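Long-range contacts in cystathionine gamma-lyase (Saccharomyces cerevisiae, PDB 1N8P), which is a pyridoxal-5'-phosphate-dependent enzyme of the Cys/Met metabolism family, built here as an assembly of four copies of the chain: residues A[11-16]-A[249-254]; A[73-78]-A[213-218]; A[141-146]-A[174-179]; A[309-314]-A[362-367]; A[321-326]-A[340-345]. One frame throughout, in Å; residues are numbered along the deposited sequence.

Contact 1 (A[11-16]-A[249-254]); sequences KAIHAG and GLKTLH
G249 O is gripped by T252 N, by T252 OG1 at 3.1 Å and by R256 NH2, just ahead of the type I turn L250-L253 whose first residues, L250 and K251, meet A12 and I13 of helix 8-14. T252 N and OG1 reach that oxygen from the same face of its plane, and L253 N to L250 O closes the turn itself. I13 and K251 run across each other at about a right angle, with I13 CD1 3.9 Å from K251 CB and in van der Waals contact with K251 O at 3.4 Å. A chi1 of 55° turns the H254 imidazole back over the turn, where NE2 reaches K251 O in a weak, bent hydrogen bond. There A12 CB lies against the ring from the side of helix 8-14, 3.9 Å from H254 CD2. L250 CD2 packs 3.7 Å from A12 O. L67 of helix 55-67 touches both A12 and L250, while I374 of the second subunit packs on I13 and H254. The polar bonds described thus shape the turn, and the N-terminal helix docks on it by van der Waals packing of methyls on side chains and backbone oxygens, at the interface with the second subunit.

Contact 2 (A[73-78]-A[213-218]); sequences GLAFSS and LGVLAT. With PLP (pyridoxal-5'-phosphate), chain E.
L216 spreads its two methyls over the neighbouring strand, CD2 settling 3.5 Å from L74 CB and CD1 3.7 Å from F76 CE1. L74 and L216 lie side by side and point the same way, so L216 CD2 runs along L74 CB, CG and CD1, whereas the F76 ring is met at a slant. Next to that ring comes G214, which has no side chain; the chain at S78 curls over this place and brings S78 C to 3.7 Å from G214 N. Helices 79-88 and 221-234 cover the relief made by L74, F76 and L216, T82 touching both F76 and L216. The two strands belong to the seven-stranded sheet of the large domain of fold-type I pyridoxal-phosphate enzymes, where 72-76 is one of the two outermost strands within the chain and 214-218 the one strand running against all the others. Backbone bonds pair L74 with L216 and F76 with G214, among them F76 N to G214 O at 2.7 Å. On the other face the small A75 CB sits against V215 CG1 at 3.3 Å. L213 CD2 closes in on A75 CB from 4.3 Å, and P238 touches both A75 and L213. Beyond the strand, S78 OG caps helix 79-88 at A81 N and also bonds G235 O of the third subunit, while S78 CB rests 3.3 Å from O3P of the pyridoxal-5'-phosphate.

Contact 3 (A[141-146]-A[174-179]); sequences LVWIET and ILVVDN. With PLP (pyridoxal-5'-phosphate), chain E.
W143 and V176 are paired side by side in a beta-alpha-beta unit whose strands 139-144 and 174-178, joined through helix 157-167, run parallel as direct neighbours. V176 CG1 stands over one face of the indole, 3.7 Å from the centroid of the six-membered ring, a CH-pi contact set toward the rim. The indole reaches that methyl because W143 CG is anti to the backbone N (chi1 -165°). The other methyl, V176 CG2, meets L141 CD1 at 3.4 Å, and helix 79-88 packs against L141 and W143 on this face. On the reverse face L175 CD1 wedges between V142 CG1 (3.5 Å) and I144 CD1 (3.4 Å), with I164 of helix 157-167 on V142 and V160 on I144 and L175. Four backbone bonds knit the strands; the last, D178 N to I144 O at 2.7 Å, sets the position of D178 at the strand's C-terminal end. E145 and D178 lie alongside, pointing the same way, their carboxylates steeply turned against each other. Each has partners beyond the segments: T180 OG1 for D178 OD1, and weak bonds from Y103 N and N149 N for E145. D178 OD1 lies 3.5 Å from C2A of the pyridoxal-5'-phosphate, and D178 OD2 is 3.8 Å from its N1, a long distance that marks proximity only. The strand end thus places an aspartate near the pyridine nitrogen, as in fold-type I pyridoxal-phosphate enzymes.

Contact 4 (A[309-314]-A[362-367]); sequences SFRIKG and GVFDDL
R311 inserts its guanidinium between F364 and D366, with F364 CD1 over one face and D366 OD2 over the opposite one. The carboxylate stands almost perpendicular to the guanidinium, the planes 89° apart, so the salt bridge is not the flat two-by-two kind: D366 OD1 alone takes both bonds. It lies at the edge of the guanidinium, in its plane, 2.6 Å from R311 NH1, while R311 NH2 adds a weak bond to D366 OD1 of 3.0 Å; seen from the carboxylate, NH1 comes from above its plane. The F364 ring is tilted 49° to the guanidinium and meets it obliquely, with F364 CD1 over the guanidinium, offset toward its rim. R311 gets there with CG set between backbone N and carbonyl carbon (chi1 48°) and a further bend at chi3, which turns the chain toward the loop. D366 belongs to the type I turn F364-L367 that leads into strand 367-371. At the end of this turn R311 and L367 form an antiparallel non-hydrogen-bonded pair in the five-stranded sheet of the smaller C-terminal domain, and F310 continues the pairing by backbone bonds with V368. Either side of this pair, backbone oxygens meet alpha carbons, as where R311 CA lies 3.3 Å from D366 O. L367 leans along strand 307-312, its CD1 3.3 Å from S309 OG and 3.4 Å from F310 O. S309 OG has weak bonds to P150 O and N282 ND2, and the R311 side chain touches V279 and A280 of strand 278-282.

Contact 5 (A[321-326]-A[340-345]); sequences KFASST and SLLEVP
With CG anti to the backbone N (chi1 -176°), F322 swings its ring off helix 316-325 to where L342 CD1 meets it, while T326, its methyl CG2 anti to the carbonyl carbon and OG1 at chi1 49°, offers that methyl to the same leucine. L342 carries most of the contact from the strand side. Its CD1 lies 3.3 Å from F322 CE2, at a slant to the ring, and 3.7 Å from T326 CG2, which it approaches tip to tip. T326 CG2 also sits over one face of the F322 ring, toward its rim, so ring and methyls form one apolar cluster. The other branch, L342 CD2, turns to the last helical turn and rests 3.5 Å from A323 O. Two residues on, just past the strand, V344 CG2 approaches A323 CB at 4.2 Å, and A323 CB is 4.3 Å from L342 CG. The contact is thus apolar, and polar atoms nearby bond outside it: S325 OG to K321 O at 2.9 Å within the helix, T326 OG1 weakly to F329 O. E343, pointing away from the helix, forms a salt bridge with R369 of strand 367-371. L342 also touches L331 and I370 of the flanking strands, F322 stacks edge-to-face on F310 and touches A387 of helix 377-392, and P40 of the third subunit packs on A323. A helix packed on a small mixed sheet is consistent with the alpha/beta C-terminal domain of fold-type I pyridoxal-phosphate enzymes.

Contacts 2 and 3 share the seven-stranded sheet; their centres lie about 14 Å apart and both reach pyridoxal-5'-phosphate. Along the chain contact 3 is nested within the loop closed by contact 2, and both within that of contact 1, whose centre is about 16 Å from that of contact 2. Contacts 4 and 5 follow in series and share the five-stranded sheet; contact 5 is nested inside contact 4, centres about 12 Å apart, and they touch where L367 meets P345. Contact 4 lies about 36 Å from contact 1, centre to centre, across the middle of the chain. The seven-stranded sheet and the C-terminal sheet are therefore closed separately, one after the other, along the sequence.

Contact 1 (A[11-16]-A[249-254])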
# COMPACT_ATOMS: atom_id res chain seq x y z
N LYS A 11 26.29 2.74 4.07
CA LYS A 11 25.46 3.91 4.06
C LYS A 11 24.09 3.57 3.50
O LYS A 11 23.08 4.03 4.02
CB LYS A 11 26.12 5.02 3.26
CG LYS A 11 27.16 5.80 4.06
CD LYS A 11 27.94 6.78 3.18
CE LYS A 11 29.36 6.30 2.92
NZ LYS A 11 30.07 7.28 2.05
N ALA A 12 24.06 2.74 2.45
CA ALA A 12 22.81 2.32 1.81
C ALA A 12 21.87 1.77 2.84
O ALA A 12 20.71 2.16 2.90
CB ALA A 12 23.08 1.25 0.76
N ILE A 13 22.37 0.87 3.67
CA ILE A 13 21.56 0.25 4.72
C ILE A 13 21.22 1.09 5.93
O ILE A 13 20.27 0.77 6.62
CB ILE A 13 22.24 -1.01 5.28
CG1 ILE A 13 22.41 -2.02 4.14
CG2 ILE A 13 21.45 -1.55 6.53
CD1 ILE A 13 21.12 -2.34 3.39
N HIS A 14 21.96 2.16 6.20
CA HIS A 14 21.68 2.93 7.41
C HIS A 14 21.45 4.41 7.26
O HIS A 14 20.72 5.00 8.06
CB HIS A 14 22.81 2.69 8.41
CG HIS A 14 22.96 1.25 8.79
ND1 HIS A 14 22.02 0.59 9.54
CD2 HIS A 14 23.93 0.35 8.52
CE1 HIS A 14 22.40 -0.66 9.72
NE2 HIS A 14 23.56 -0.83 9.11
N ALA A 15 22.04 5.03 6.24
CA ALA A 15 21.84 6.45 6.01
C ALA A 15 20.37 6.63 5.81
O ALA A 15 19.79 5.93 5.00
CB ALA A 15 22.57 6.88 4.79
N GLY A 16 19.77 7.57 6.53
CA GLY A 16 18.35 7.82 6.38
C GLY A 16 17.51 7.14 7.45
O GLY A 16 16.27 7.11 7.36
N GLY A 249 13.92 0.12 -1.94
CA GLY A 249 14.59 -0.50 -3.06
C GLY A 249 16.05 -0.07 -3.04
O GLY A 249 16.97 -0.82 -3.42
N LEU A 250 16.30 1.14 -2.58
CA LEU A 250 17.67 1.64 -2.53
C LEU A 250 18.62 0.77 -1.66
O LEU A 250 19.84 0.81 -1.82
CB LEU A 250 17.64 3.09 -2.06
CG LEU A 250 18.77 3.98 -1.56
CD1 LEU A 250 18.16 5.34 -1.36
CD2 LEU A 250 19.39 3.47 -0.27
N LYS A 251 18.06 -0.03 -0.76
CA LYS A 251 18.89 -0.86 0.14
C LYS A 251 19.67 -1.96 -0.56
O LYS A 251 20.55 -2.57 0.05
CB LYS A 251 18.03 -1.51 1.24
CG LYS A 251 17.07 -0.55 1.93
CD LYS A 251 17.53 -0.17 3.31
CE LYS A 251 16.41 0.55 4.04
NZ LYS A 251 16.66 0.55 5.50
N THR A 252 19.34 -2.25 -1.81
CA THR A 252 20.02 -3.31 -2.56
C THR A 252 20.70 -2.70 -3.79
O THR A 252 21.29 -3.42 -4.58
CB THR A 252 19.04 -4.43 -2.99
OG1 THR A 252 17.80 -3.85 -3.39
CG2 THR A 252 18.75 -5.40 -1.84
N LEU A 253 20.62 -1.38 -3.91
CA LEU A 253 21.21 -0.67 -5.04
C LEU A 253 22.62 -1.12 -5.34
O LEU A 253 22.98 -1.30 -6.52
CB LEU A 253 21.24 0.83 -4.78
CG LEU A 253 21.93 1.78 -5.77
CD1 LEU A 253 21.26 1.76 -7.13
CD2 LEU A 253 21.86 3.18 -5.19
N HIS A 254 23.42 -1.28 -4.30
CA HIS A 254 24.79 -1.70 -4.53
C HIS A 254 24.86 -3.14 -5.00
O HIS A 254 25.70 -3.46 -5.85
CB HIS A 254 25.63 -1.48 -3.28
CG HIS A 254 25.09 -2.15 -2.07
ND1 HIS A 254 25.62 -3.31 -1.58
CD2 HIS A 254 23.99 -1.87 -1.33
CE1 HIS A 254 24.86 -3.74 -0.58
NE2 HIS A 254 23.86 -2.88 -0.41

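Contact 2 (A[73-78]-A[213-218])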
# COMPACT_ATOMS: atom_id res chain seq x y z
N GLY A 73 19.61 16.61 -0.05
CA GLY A 73 18.79 15.82 -0.95
C GLY A 73 17.36 16.36 -0.99
O GLY A 73 16.89 16.99 -0.04
N LEU A 74 16.66 16.11 -2.09
CA LEU A 74 15.27 16.57 -2.25
C LEU A 74 14.53 15.67 -3.25
O LEU A 74 14.95 15.52 -4.39
CB LEU A 74 15.22 18.02 -2.76
CG LEU A 74 15.71 19.16 -1.87
CD1 LEU A 74 15.61 20.43 -2.67
CD2 LEU A 74 14.88 19.27 -0.59
N ALA A 75 13.42 15.07 -2.85
CA ALA A 75 12.71 14.22 -3.77
C ALA A 75 11.57 15.00 -4.36
O ALA A 75 11.15 15.99 -3.80
CB ALA A 75 12.20 13.01 -3.08
N PHE A 76 11.11 14.55 -5.52
CA PHE A 76 9.99 15.18 -6.23
C PHE A 76 9.16 14.10 -6.95
O PHE A 76 9.56 12.93 -7.02
CB PHE A 76 10.49 16.21 -7.25
CG PHE A 76 11.29 17.34 -6.64
CD1 PHE A 76 12.68 17.24 -6.52
CD2 PHE A 76 10.66 18.51 -6.20
CE1 PHE A 76 13.43 18.29 -5.97
CE2 PHE A 76 11.41 19.57 -5.65
CZ PHE A 76 12.79 19.46 -5.53
N SER A 77 8.00 14.50 -7.49
CA SER A 77 7.11 13.58 -8.20
C SER A 77 7.82 12.76 -9.27
O SER A 77 7.63 11.57 -9.38
CB SER A 77 6.01 14.37 -8.87
OG SER A 77 5.44 15.31 -7.98
N SER A 78 8.68 13.39 -10.04
CA SER A 78 9.37 12.69 -11.12
C SER A 78 10.74 13.28 -11.39
O SER A 78 11.09 14.33 -10.83
CB SER A 78 8.56 12.78 -12.44
OG SER A 78 7.90 14.03 -12.61
N LEU A 213 9.62 8.65 -9.12
CA LEU A 213 10.09 9.62 -8.16
C LEU A 213 11.44 10.12 -8.65
O LEU A 213 12.20 9.37 -9.26
CB LEU A 213 10.21 8.93 -6.80
CG LEU A 213 10.76 9.67 -5.59
CD1 LEU A 213 10.14 9.14 -4.37
CD2 LEU A 213 12.26 9.51 -5.53
N GLY A 214 11.73 11.40 -8.41
CA GLY A 214 13.02 11.96 -8.79
C GLY A 214 13.69 12.59 -7.57
O GLY A 214 13.03 13.03 -6.63
N VAL A 215 15.00 12.61 -7.55
CA VAL A 215 15.70 13.26 -6.44
C VAL A 215 17.00 13.93 -6.87
O VAL A 215 17.65 13.49 -7.82
CB VAL A 215 16.05 12.29 -5.30
CG1 VAL A 215 14.79 11.81 -4.66
CG2 VAL A 215 16.90 11.13 -5.82
N LEU A 216 17.36 15.00 -6.17
CA LEU A 216 18.59 15.71 -6.46
C LEU A 216 19.35 15.78 -5.16
O LEU A 216 18.81 15.51 -4.07
CB LEU A 216 18.29 17.11 -7.04
CG LEU A 216 18.12 18.47 -6.33
CD1 LEU A 216 16.89 19.23 -6.91
CD2 LEU A 216 17.95 18.31 -4.85
N ALA A 217 20.63 16.10 -5.28
CA ALA A 217 21.50 16.29 -4.13
C ALA A 217 22.50 17.40 -4.48
O ALA A 217 22.90 17.57 -5.65
CB ALA A 217 22.23 15.00 -3.81
N THR A 218 22.86 18.18 -3.46
CA THR A 218 23.84 19.26 -3.58
C THR A 218 24.44 19.58 -2.22
O THR A 218 23.82 19.35 -1.17
CB THR A 218 23.26 20.56 -4.11
OG1 THR A 218 22.27 21.03 -3.19
CG2 THR A 218 22.62 20.36 -5.45
N1 PLP E . 15.95 11.30 -17.34
C2 PLP E . 16.57 10.11 -17.68
C2A PLP E . 18.07 10.23 -17.94
C3 PLP E . 15.71 8.90 -17.73
O3 PLP E . 16.42 7.78 -18.03
C4 PLP E . 14.31 8.99 -17.46
C4A PLP E . 13.43 7.77 -17.55
C5 PLP E . 13.77 10.34 -17.11
C6 PLP E . 14.61 11.44 -17.05
C5A PLP E . 12.29 10.44 -16.73
O4P PLP E . 12.05 10.33 -15.33
P PLP E . 10.60 10.50 -14.78
O1P PLP E . 10.72 10.10 -13.40
O2P PLP E . 9.73 9.56 -15.59
O3P PLP E . 10.30 11.90 -15.06

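Contact 3 (A[141-146]-A[174-179])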
# COMPACT_ATOMS: atom_id res chain seq x y z
N LEU A 141 22.82 27.81 -16.75
CA LEU A 141 22.84 26.39 -16.44
C LEU A 141 23.60 25.63 -17.51
O LEU A 141 23.58 26.01 -18.67
CB LEU A 141 21.38 25.84 -16.35
CG LEU A 141 21.04 24.35 -16.03
CD1 LEU A 141 21.07 24.08 -14.54
CD2 LEU A 141 19.64 24.02 -16.51
N VAL A 142 24.28 24.56 -17.10
CA VAL A 142 24.99 23.66 -18.01
C VAL A 142 24.50 22.29 -17.56
O VAL A 142 24.77 21.88 -16.42
CB VAL A 142 26.53 23.73 -17.86
CG1 VAL A 142 27.19 22.80 -18.84
CG2 VAL A 142 27.01 25.12 -18.14
N TRP A 143 23.78 21.61 -18.44
CA TRP A 143 23.24 20.30 -18.11
C TRP A 143 24.02 19.20 -18.78
O TRP A 143 24.17 19.19 -20.00
CB TRP A 143 21.77 20.24 -18.54
CG TRP A 143 20.97 19.11 -17.95
CD1 TRP A 143 20.87 17.84 -18.44
CD2 TRP A 143 20.12 19.16 -16.80
NE1 TRP A 143 20.01 17.11 -17.67
CE2 TRP A 143 19.53 17.90 -16.66
CE3 TRP A 143 19.80 20.16 -15.88
CZ2 TRP A 143 18.63 17.60 -15.63
CZ3 TRP A 143 18.90 19.87 -14.86
CH2 TRP A 143 18.33 18.59 -14.74
N ILE A 144 24.54 18.28 -17.98
CA ILE A 144 25.31 17.15 -18.47
C ILE A 144 24.66 15.82 -18.12
O ILE A 144 24.37 15.54 -16.97
CB ILE A 144 26.72 17.15 -17.87
CG1 ILE A 144 27.50 18.35 -18.37
CG2 ILE A 144 27.42 15.87 -18.23
CD1 ILE A 144 28.91 18.43 -17.76
N GLU A 145 24.45 15.00 -19.14
CA GLU A 145 23.85 13.70 -18.99
C GLU A 145 25.03 12.76 -19.18
O GLU A 145 25.17 12.15 -20.23
CB GLU A 145 22.80 13.51 -20.08
CG GLU A 145 21.84 12.38 -19.89
CD GLU A 145 20.87 12.29 -21.04
OE1 GLU A 145 21.31 11.97 -22.16
OE2 GLU A 145 19.66 12.56 -20.82
N THR A 146 25.87 12.64 -18.16
CA THR A 146 27.08 11.82 -18.25
C THR A 146 26.98 10.70 -19.24
O THR A 146 27.55 10.81 -20.33
CB THR A 146 27.56 11.30 -16.88
OG1 THR A 146 26.43 10.98 -16.04
CG2 THR A 146 28.47 12.33 -16.22
N ILE A 174 25.64 27.37 -12.71
CA ILE A 174 25.64 26.07 -12.04
C ILE A 174 25.63 24.92 -13.04
O ILE A 174 24.97 24.98 -14.08
CB ILE A 174 24.41 25.90 -11.11
CG1 ILE A 174 23.13 25.84 -11.94
CG2 ILE A 174 24.34 27.06 -10.13
CD1 ILE A 174 21.89 25.84 -11.10
N LEU A 175 26.38 23.88 -12.73
CA LEU A 175 26.46 22.70 -13.57
C LEU A 175 25.64 21.54 -12.96
O LEU A 175 25.88 21.12 -11.82
CB LEU A 175 27.94 22.27 -13.70
CG LEU A 175 28.28 20.98 -14.44
CD1 LEU A 175 27.97 21.16 -15.90
CD2 LEU A 175 29.74 20.65 -14.26
N VAL A 176 24.67 21.03 -13.72
CA VAL A 176 23.87 19.91 -13.23
C VAL A 176 24.23 18.66 -14.03
O VAL A 176 24.38 18.73 -15.24
CB VAL A 176 22.37 20.17 -13.40
CG1 VAL A 176 21.62 18.98 -12.97
CG2 VAL A 176 21.93 21.38 -12.58
N VAL A 177 24.40 17.53 -13.34
CA VAL A 177 24.71 16.25 -14.00
C VAL A 177 23.67 15.18 -13.68
O VAL A 177 23.42 14.89 -12.51
CB VAL A 177 26.08 15.73 -13.60
CG1 VAL A 177 26.31 14.36 -14.18
CG2 VAL A 177 27.16 16.65 -14.12
N ASP A 178 23.07 14.64 -14.75
CA ASP A 178 22.05 13.59 -14.69
C ASP A 178 22.81 12.31 -14.50
O ASP A 178 23.44 11.84 -15.44
CB ASP A 178 21.29 13.49 -16.01
CG ASP A 178 19.98 12.74 -15.88
OD1 ASP A 178 19.97 11.60 -15.37
OD2 ASP A 178 18.95 13.30 -16.28
N ASN A 179 22.72 11.75 -13.30
CA ASN A 179 23.44 10.55 -12.89
C ASN A 179 22.55 9.32 -12.83
O ASN A 179 22.94 8.33 -12.21
CB ASN A 179 24.02 10.86 -11.50
CG ASN A 179 24.99 9.82 -10.98
OD1 ASN A 179 25.83 9.30 -11.70
ND2 ASN A 179 24.90 9.54 -9.69
N1 PLP E . 15.95 11.30 -17.34
C2 PLP E . 16.57 10.11 -17.68
C2A PLP E . 18.07 10.23 -17.94
C3 PLP E . 15.71 8.90 -17.73
O3 PLP E . 16.42 7.78 -18.03
C4 PLP E . 14.31 8.99 -17.46
C4A PLP E . 13.43 7.77 -17.55
C5 PLP E . 13.77 10.34 -17.11
C6 PLP E . 14.61 11.44 -17.05
C5A PLP E . 12.29 10.44 -16.73
O4P PLP E . 12.05 10.33 -15.33
P PLP E . 10.60 10.50 -14.78
O1P PLP E . 10.72 10.10 -13.40
O2P PLP E . 9.73 9.56 -15.59
O3P PLP E . 10.30 11.90 -15.06

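Contact 4 (A[309-314]-A[362-367])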
# COMPACT_ATOMS: atom_id res chain seq x y z
N SER A 309 24.55 -0.65 -25.92
CA SER A 309 23.87 -0.09 -27.08
C SER A 309 24.70 -0.68 -28.20
O SER A 309 25.93 -0.75 -28.10
CB SER A 309 23.97 1.43 -27.04
OG SER A 309 23.36 2.04 -28.15
N PHE A 310 24.05 -1.16 -29.26
CA PHE A 310 24.84 -1.76 -30.32
C PHE A 310 24.02 -1.79 -31.57
O PHE A 310 22.81 -1.61 -31.49
CB PHE A 310 25.30 -3.17 -29.91
CG PHE A 310 24.25 -4.23 -30.04
CD1 PHE A 310 24.24 -5.07 -31.14
CD2 PHE A 310 23.25 -4.35 -29.09
CE1 PHE A 310 23.25 -6.02 -31.29
CE2 PHE A 310 22.27 -5.29 -29.23
CZ PHE A 310 22.26 -6.12 -30.33
N ARG A 311 24.67 -1.97 -32.71
CA ARG A 311 24.00 -2.01 -34.01
C ARG A 311 24.33 -3.34 -34.63
O ARG A 311 25.49 -3.74 -34.64
CB ARG A 311 24.47 -0.84 -34.90
CG ARG A 311 25.99 -0.65 -34.96
CD ARG A 311 26.44 0.75 -35.49
NE ARG A 311 26.23 0.93 -36.92
CZ ARG A 311 25.05 1.22 -37.45
NH1 ARG A 311 24.02 1.37 -36.65
NH2 ARG A 311 24.91 1.33 -38.75
N ILE A 312 23.33 -4.05 -35.16
CA ILE A 312 23.60 -5.36 -35.74
C ILE A 312 24.00 -5.37 -37.23
O ILE A 312 23.68 -4.45 -37.97
CB ILE A 312 22.42 -6.30 -35.53
CG1 ILE A 312 21.14 -5.50 -35.37
CG2 ILE A 312 22.63 -7.15 -34.29
CD1 ILE A 312 19.95 -6.36 -35.11
N LYS A 313 24.71 -6.44 -37.63
CA LYS A 313 25.21 -6.60 -39.01
C LYS A 313 24.12 -6.59 -40.07
O LYS A 313 24.23 -7.31 -41.07
CB LYS A 313 26.05 -7.88 -39.13
N GLY A 314 23.08 -5.79 -39.84
CA GLY A 314 21.98 -5.67 -40.78
C GLY A 314 21.35 -4.30 -40.66
O GLY A 314 22.07 -3.29 -40.44
N GLY A 362 23.72 10.31 -33.40
CA GLY A 362 24.19 8.94 -33.31
C GLY A 362 23.07 7.91 -33.17
O GLY A 362 23.30 6.71 -33.31
N VAL A 363 21.86 8.38 -32.91
CA VAL A 363 20.73 7.47 -32.73
C VAL A 363 20.41 6.69 -34.00
O VAL A 363 19.31 6.77 -34.54
CB VAL A 363 19.48 8.25 -32.27
CG1 VAL A 363 18.31 7.31 -32.05
CG2 VAL A 363 19.81 9.01 -30.99
N PHE A 364 21.39 5.92 -34.46
CA PHE A 364 21.23 5.12 -35.66
C PHE A 364 19.95 4.29 -35.69
O PHE A 364 19.51 3.72 -34.69
CB PHE A 364 22.45 4.20 -35.83
CG PHE A 364 23.67 4.90 -36.38
CD1 PHE A 364 24.94 4.43 -36.07
CD2 PHE A 364 23.55 5.99 -37.22
CE1 PHE A 364 26.07 5.06 -36.59
CE2 PHE A 364 24.66 6.62 -37.74
CZ PHE A 364 25.93 6.15 -37.42
N ASP A 365 19.36 4.21 -36.88
CA ASP A 365 18.12 3.48 -37.10
C ASP A 365 18.28 1.98 -36.91
O ASP A 365 17.29 1.29 -36.67
CB ASP A 365 17.63 3.75 -38.53
CG ASP A 365 16.19 3.36 -38.75
OD1 ASP A 365 15.86 2.18 -38.51
OD2 ASP A 365 15.41 4.24 -39.17
N ASP A 366 19.49 1.47 -37.04
CA ASP A 366 19.71 0.03 -36.87
C ASP A 366 20.40 -0.27 -35.54
O ASP A 366 21.11 -1.25 -35.41
CB ASP A 366 20.50 -0.57 -38.06
CG ASP A 366 21.88 0.09 -38.28
OD1 ASP A 366 21.98 1.33 -38.18
OD2 ASP A 366 22.87 -0.63 -38.57
N LEU A 367 20.14 0.58 -34.56
CA LEU A 367 20.72 0.46 -33.22
C LEU A 367 19.81 -0.14 -32.14
O LEU A 367 18.71 0.34 -31.90
CB LEU A 367 21.13 1.83 -32.74
CG LEU A 367 21.73 1.89 -31.35
CD1 LEU A 367 23.25 1.74 -31.47
CD2 LEU A 367 21.34 3.20 -30.70

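Contact 5 (A[321-326]-A[340-345])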
# COMPACT_ATOMS: atom_id res chain seq x y z
N LYS A 321 13.55 -7.05 -35.19
CA LYS A 321 13.51 -8.50 -35.03
C LYS A 321 14.08 -8.88 -33.67
O LYS A 321 13.40 -9.49 -32.84
CB LYS A 321 14.34 -9.14 -36.14
CG LYS A 321 14.39 -10.65 -36.10
CD LYS A 321 13.11 -11.24 -36.62
CE LYS A 321 13.29 -12.70 -36.95
NZ LYS A 321 12.20 -13.15 -37.86
N PHE A 322 15.35 -8.53 -33.46
CA PHE A 322 16.05 -8.78 -32.21
C PHE A 322 15.16 -8.36 -31.05
O PHE A 322 14.89 -9.12 -30.15
CB PHE A 322 17.33 -7.95 -32.18
CG PHE A 322 18.19 -8.20 -30.99
CD1 PHE A 322 19.09 -9.24 -30.99
CD2 PHE A 322 18.11 -7.38 -29.87
CE1 PHE A 322 19.90 -9.47 -29.90
CE2 PHE A 322 18.92 -7.61 -28.77
CZ PHE A 322 19.81 -8.66 -28.79
N ALA A 323 14.68 -7.14 -31.10
CA ALA A 323 13.84 -6.63 -30.05
C ALA A 323 12.65 -7.52 -29.71
O ALA A 323 11.96 -7.28 -28.72
CB ALA A 323 13.37 -5.24 -30.41
N SER A 324 12.39 -8.55 -30.52
CA SER A 324 11.26 -9.43 -30.25
C SER A 324 11.63 -10.90 -30.09
O SER A 324 10.99 -11.64 -29.36
CB SER A 324 10.22 -9.29 -31.35
OG SER A 324 9.84 -7.94 -31.52
N SER A 325 12.67 -11.31 -30.79
CA SER A 325 13.12 -12.68 -30.74
C SER A 325 13.62 -13.04 -29.35
O SER A 325 13.72 -14.21 -29.02
CB SER A 325 14.24 -12.87 -31.77
OG SER A 325 13.86 -12.33 -33.03
N THR A 326 13.92 -12.03 -28.54
CA THR A 326 14.44 -12.21 -27.17
C THR A 326 13.41 -12.78 -26.20
O THR A 326 12.27 -12.32 -26.13
CB THR A 326 14.91 -10.91 -26.55
OG1 THR A 326 13.89 -9.93 -26.73
CG2 THR A 326 16.22 -10.45 -27.17
N SER A 340 15.61 -7.45 -17.14
CA SER A 340 16.15 -7.03 -18.43
C SER A 340 15.13 -6.41 -19.40
O SER A 340 13.98 -6.83 -19.48
CB SER A 340 16.82 -8.21 -19.11
OG SER A 340 17.87 -8.69 -18.31
N LEU A 341 15.58 -5.39 -20.13
CA LEU A 341 14.73 -4.72 -21.11
C LEU A 341 15.52 -4.33 -22.35
O LEU A 341 16.73 -4.21 -22.32
CB LEU A 341 14.09 -3.48 -20.51
CG LEU A 341 13.19 -3.74 -19.29
CD1 LEU A 341 12.45 -2.46 -18.96
CD2 LEU A 341 12.20 -4.86 -19.56
N LEU A 342 14.85 -4.17 -23.48
CA LEU A 342 15.57 -3.76 -24.66
C LEU A 342 14.66 -2.86 -25.49
O LEU A 342 13.45 -3.03 -25.53
CB LEU A 342 16.10 -4.97 -25.42
CG LEU A 342 15.35 -5.59 -26.58
CD1 LEU A 342 16.20 -6.71 -27.11
CD2 LEU A 342 14.00 -6.10 -26.14
N GLU A 343 15.26 -1.87 -26.13
CA GLU A 343 14.48 -0.91 -26.91
C GLU A 343 15.27 -0.44 -28.13
O GLU A 343 16.48 -0.65 -28.22
CB GLU A 343 14.11 0.25 -25.98
CG GLU A 343 13.60 1.49 -26.63
CD GLU A 343 14.57 2.64 -26.49
OE1 GLU A 343 15.79 2.41 -26.48
OE2 GLU A 343 14.10 3.79 -26.42
N VAL A 344 14.57 0.17 -29.08
CA VAL A 344 15.19 0.70 -30.30
C VAL A 344 14.94 2.20 -30.28
O VAL A 344 13.98 2.67 -30.87
CB VAL A 344 14.54 0.12 -31.56
CG1 VAL A 344 15.15 0.76 -32.79
CG2 VAL A 344 14.70 -1.39 -31.59
N PRO A 345 15.81 2.96 -29.62
CA PRO A 345 15.65 4.41 -29.53
C PRO A 345 14.98 5.09 -30.71
O PRO A 345 14.11 5.93 -30.53
CB PRO A 345 17.08 4.90 -29.29
CG PRO A 345 17.95 3.74 -29.70
CD PRO A 345 17.17 2.58 -29.21